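2-ON-2 hemoglobin (Agrobacterium tumefaciens, PDB 2XYK) binds heme b in a truncated, two-on-two globin fold and probably serves to bind or carry oxygen. Local coordinates at residues Ala40-Pro43 and Ala44-Gly48. Sequence-based numbering, arbitrary orientation.
With HEM (protoporphyrin IX containing Fe), chain C.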
ATOM      1  N   ALA A  40     -11.120 -10.484   4.715  1.00  7.66           N
ATOM      2  CA  ALA A  40     -11.533 -11.858   4.424  1.00  9.08           C
ATOM      3  C   ALA A  40     -10.732 -12.539   3.324  1.00  8.91           C
ATOM      4  O   ALA A  40     -10.551 -13.747   3.366  1.00 10.03           O
ATOM      5  CB  ALA A  40     -13.068 -11.924   4.113  1.00  9.66           C
ATOM      6  N   ILE A  41     -10.218 -11.763   2.370  1.00  8.32           N
ATOM      7  CA  ILE A  41      -9.525 -12.321   1.209  1.00  7.89           C
ATOM      8  C   ILE A  41      -8.014 -12.368   1.398  1.00  7.15           C
ATOM      9  O   ILE A  41      -7.314 -12.940   0.593  1.00  6.21           O
ATOM     10  CB  ILE A  41      -9.892 -11.565  -0.127  1.00  8.98           C
ATOM     11  CG1 ILE A  41      -9.480 -10.077  -0.080  1.00  8.59           C
ATOM     12  CG2 ILE A  41     -11.410 -11.702  -0.432  1.00  8.61           C
ATOM     13  CD1 ILE A  41      -9.233  -9.438  -1.437  1.00  8.22           C
ATOM     14  N   HIS A  42      -7.526 -11.756   2.462  1.00  7.55           N
ATOM     15  CA  HIS A  42      -6.109 -11.776   2.778  1.00  8.36           C
ATOM     16  C   HIS A  42      -5.824 -13.057   3.567  1.00  8.62           C
ATOM     17  O   HIS A  42      -6.755 -13.644   4.163  1.00  7.88           O
ATOM     18  CB  HIS A  42      -5.691 -10.509   3.578  1.00  6.89           C
ATOM     19  CG  HIS A  42      -5.279  -9.357   2.713  1.00  6.16           C
ATOM     20  ND1 HIS A  42      -6.188  -8.501   2.122  1.00  2.51           N
ATOM     21  CD2 HIS A  42      -4.053  -8.941   2.311  1.00  4.64           C
ATOM     22  CE1 HIS A  42      -5.539  -7.596   1.410  1.00  6.11           C
ATOM     23  NE2 HIS A  42      -4.242  -7.831   1.517  1.00  5.81           N
ATOM     24  N   PRO A  43      -4.543 -13.498   3.563  1.00  9.46           N
ATOM     25  CA  PRO A  43      -4.130 -14.690   4.340  1.00  9.51           C
ATOM     26  C   PRO A  43      -4.451 -14.548   5.844  1.00  9.90           C
ATOM     27  O   PRO A  43      -4.455 -13.424   6.376  1.00  9.30           O
ATOM     28  CB  PRO A  43      -2.611 -14.790   4.093  1.00 10.17           C
ATOM     29  CG  PRO A  43      -2.355 -13.947   2.745  1.00 10.37           C
ATOM     30  CD  PRO A  43      -3.433 -12.876   2.789  1.00  9.20           C
ATOM     31  N   ALA A  44      -4.719 -15.676   6.514  1.00  8.55           N
ATOM     32  CA  ALA A  44      -5.028 -15.666   7.931  1.00  9.30           C
ATOM     33  C   ALA A  44      -3.876 -15.064   8.735  1.00 10.57           C
ATOM     34  O   ALA A  44      -4.109 -14.336   9.712  1.00 10.57           O
ATOM     35  CB  ALA A  44      -5.374 -17.083   8.440  1.00 10.03           C
ATOM     36  N   ASP A  45      -2.639 -15.323   8.296  1.00 10.57           N
ATOM     37  CA  ASP A  45      -1.476 -14.641   8.867  1.00 10.89           C
ATOM     38  C   ASP A  45      -1.054 -13.534   7.911  1.00 10.99           C
ATOM     39  O   ASP A  45      -0.591 -13.816   6.782  1.00  8.24           O
ATOM     40  CB  ASP A  45      -0.316 -15.634   9.115  1.00 11.20           C
ATOM     41  CG  ASP A  45       0.946 -14.961   9.702  1.00 14.01           C
ATOM     42  OD1 ASP A  45       1.013 -13.712   9.833  1.00 13.40           O
ATOM     43  OD2 ASP A  45       1.892 -15.704  10.046  1.00 20.23           O
ATOM     44  N   LEU A  46      -1.197 -12.282   8.379  1.00 11.32           N
ATOM     45  CA  LEU A  46      -0.842 -11.089   7.591  1.00 11.43           C
ATOM     46  C   LEU A  46       0.666 -10.769   7.470  1.00 11.38           C
ATOM     47  O   LEU A  46       1.043  -9.849   6.744  1.00 11.19           O
ATOM     48  CB  LEU A  46      -1.600  -9.868   8.117  1.00 11.47           C
ATOM     49  CG  LEU A  46      -3.094  -9.801   7.781  1.00 11.78           C
ATOM     50  CD1 LEU A  46      -3.725  -8.538   8.382  1.00 10.49           C
ATOM     51  CD2 LEU A  46      -3.292  -9.851   6.277  1.00 10.52           C
ATOM     52  N   SER A  47       1.521 -11.548   8.135  1.00 11.15           N
ATOM     53  CA  SER A  47       2.969 -11.258   8.200  1.00 12.17           C
ATOM     54  C   SER A  47       3.660 -11.173   6.829  1.00 12.09           C
ATOM     55  O   SER A  47       4.461 -10.256   6.572  1.00 12.19           O
ATOM     56  CB  SER A  47       3.691 -12.299   9.064  1.00 11.02           C
ATOM     57  OG  SER A  47       3.263 -12.169  10.406  1.00 16.98           O
ATOM     58  N   GLY A  48       3.372 -12.148   5.972  1.00 12.11           N
ATOM     59  CA  GLY A  48       3.979 -12.202   4.640  1.00 12.22           C
ATOM     60  C   GLY A  48       3.424 -11.118   3.725  1.00 12.05           C
ATOM     61  O   GLY A  48       4.160 -10.611   2.870  1.00 13.43           O
TER
HETATM   62  CHA HEM C 700      -1.028  -8.543  -2.563  1.00  7.93           C
HETATM   63  CHB HEM C 700      -5.727  -7.206  -1.962  1.00  7.46           C
HETATM   64  CHC HEM C 700      -4.674  -2.994  -4.201  1.00  7.57           C
HETATM   65  CHD HEM C 700       0.047  -3.909  -3.683  1.00  9.33           C
HETATM   66  C1A HEM C 700      -2.388  -8.571  -2.278  1.00  7.85           C
HETATM   67  C2A HEM C 700      -3.145  -9.724  -1.823  1.00  7.38           C
HETATM   68  C3A HEM C 700      -4.425  -9.370  -1.666  1.00  8.30           C
HETATM   69  C4A HEM C 700      -4.547  -7.960  -1.998  1.00  8.68           C
HETATM   70  CMA HEM C 700      -5.635 -10.246  -1.205  1.00  7.20           C
HETATM   71  CAA HEM C 700      -2.502 -11.114  -1.585  1.00 10.55           C
HETATM   72  CBA HEM C 700      -1.767 -11.054  -0.223  1.00 18.79           C
HETATM   73  CGA HEM C 700      -0.586 -12.014  -0.081  1.00 24.03           C
HETATM   74  O1A HEM C 700      -0.095 -12.644  -1.064  1.00 27.20           O
HETATM   75  O2A HEM C 700      -0.093 -12.153   1.065  1.00 25.49           O
HETATM   76  C1B HEM C 700      -5.885  -5.957  -2.546  1.00  7.48           C
HETATM   77  C2B HEM C 700      -7.111  -5.184  -2.715  1.00  6.91           C
HETATM   78  C3B HEM C 700      -6.790  -4.026  -3.337  1.00  8.46           C
HETATM   79  C4B HEM C 700      -5.360  -4.026  -3.575  1.00  9.28           C
HETATM   80  CMB HEM C 700      -8.524  -5.589  -2.261  1.00  4.60           C
HETATM   81  CAB HEM C 700      -7.714  -2.853  -3.761  1.00  6.61           C
HETATM   82  CBB HEM C 700      -8.525  -2.977  -4.815  1.00  8.47           C
HETATM   83  C1C HEM C 700      -3.315  -2.843  -4.223  1.00  7.39           C
HETATM   84  C2C HEM C 700      -2.607  -1.669  -4.656  1.00  7.54           C
HETATM   85  C3C HEM C 700      -1.293  -1.897  -4.508  1.00  6.45           C
HETATM   86  C4C HEM C 700      -1.141  -3.246  -3.980  1.00  8.91           C
HETATM   87  CMC HEM C 700      -3.338  -0.410  -5.183  1.00  8.25           C
HETATM   88  CAC HEM C 700      -0.135  -0.917  -4.855  1.00  8.65           C
HETATM   89  CBC HEM C 700      -0.111   0.327  -4.326  1.00  6.69           C
HETATM   90  C1D HEM C 700       0.234  -5.254  -3.425  1.00 10.83           C
HETATM   91  C2D HEM C 700       1.502  -5.970  -3.433  1.00  7.19           C
HETATM   92  C3D HEM C 700       1.162  -7.410  -3.088  1.00  9.78           C
HETATM   93  C4D HEM C 700      -0.269  -7.438  -2.905  1.00 10.62           C
HETATM   94  CMD HEM C 700       2.903  -5.378  -3.721  1.00  9.87           C
HETATM   95  CAD HEM C 700       2.141  -8.604  -2.965  1.00  9.59           C
HETATM   96  CBD HEM C 700       2.183  -9.185  -4.383  1.00 13.31           C
HETATM   97  CGD HEM C 700       2.947 -10.490  -4.428  1.00 12.77           C
HETATM   98  O1D HEM C 700       2.377 -11.561  -4.087  1.00 11.84           O
HETATM   99  O2D HEM C 700       4.136 -10.431  -4.801  1.00 13.39           O
HETATM  100  NA  HEM C 700      -3.271  -7.511  -2.372  1.00  9.79           N
HETATM  101  NB  HEM C 700      -4.843  -5.204  -3.067  1.00  6.66           N
HETATM  102  NC  HEM C 700      -2.404  -3.790  -3.826  1.00  6.69           N
HETATM  103  ND  HEM C 700      -0.767  -6.153  -3.103  1.00  9.32           N
HETATM  104 FE   HEM C 700      -2.799  -5.664  -3.124  1.00  8.01          FE
HETATM  105  O   HOH W   1      -2.517  -4.982  -1.336  1.00  4.23           O
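D45 OD1 is gripped twice by S47, at the point where the loop leaving helix 36-41 turns into helix 47-60. S47 N donates to D45 OD1 at 2.8 Å with an N-H...O angle of 160°, coming from above the carboxylate plane, while S47 OG donates to the syn lone pair of the same oxygen, also over 2.8 Å. D45 thus makes a capping bond at the start of helix 47-60; with CG anti to the backbone N (chi1 179°), its carboxylate reaches forward to the first turn. Back across the loop, L46 packs on H42: L46 CD2 lies 3.7 Å from H42 CB, the two side chains crossing at about a right angle, and the same methyl rests 3.8 Å from P43 O. L46 also touches Y26 and D30 of helix 14-31, so it ties the loop to that helix. The H42 imidazole lies against the porphyrin, on the side of the iron-bound water, with H42 CE1 3.4 Å from HEM CHB and heme methyl CMA over the centre of one ring face. A hydrogen bond between H42 ND1 and C38 O fixes the rotation of the ring. Next to it, P43 CG approaches the propionate oxygen HEM O2A to 3.3 Å, and I41 CD1 meets the methyl HEM CMA at 3.7 Å, at the porphyrin edge. R39 donates hydrogen bonds to the carbonyl oxygens of both P43 and A44. I41, H42 and P43 thus line the heme pocket of this group II truncated hemoglobin, just ahead of a helix whose start is capped by a side chain and whose S49 and K52 bind the heme.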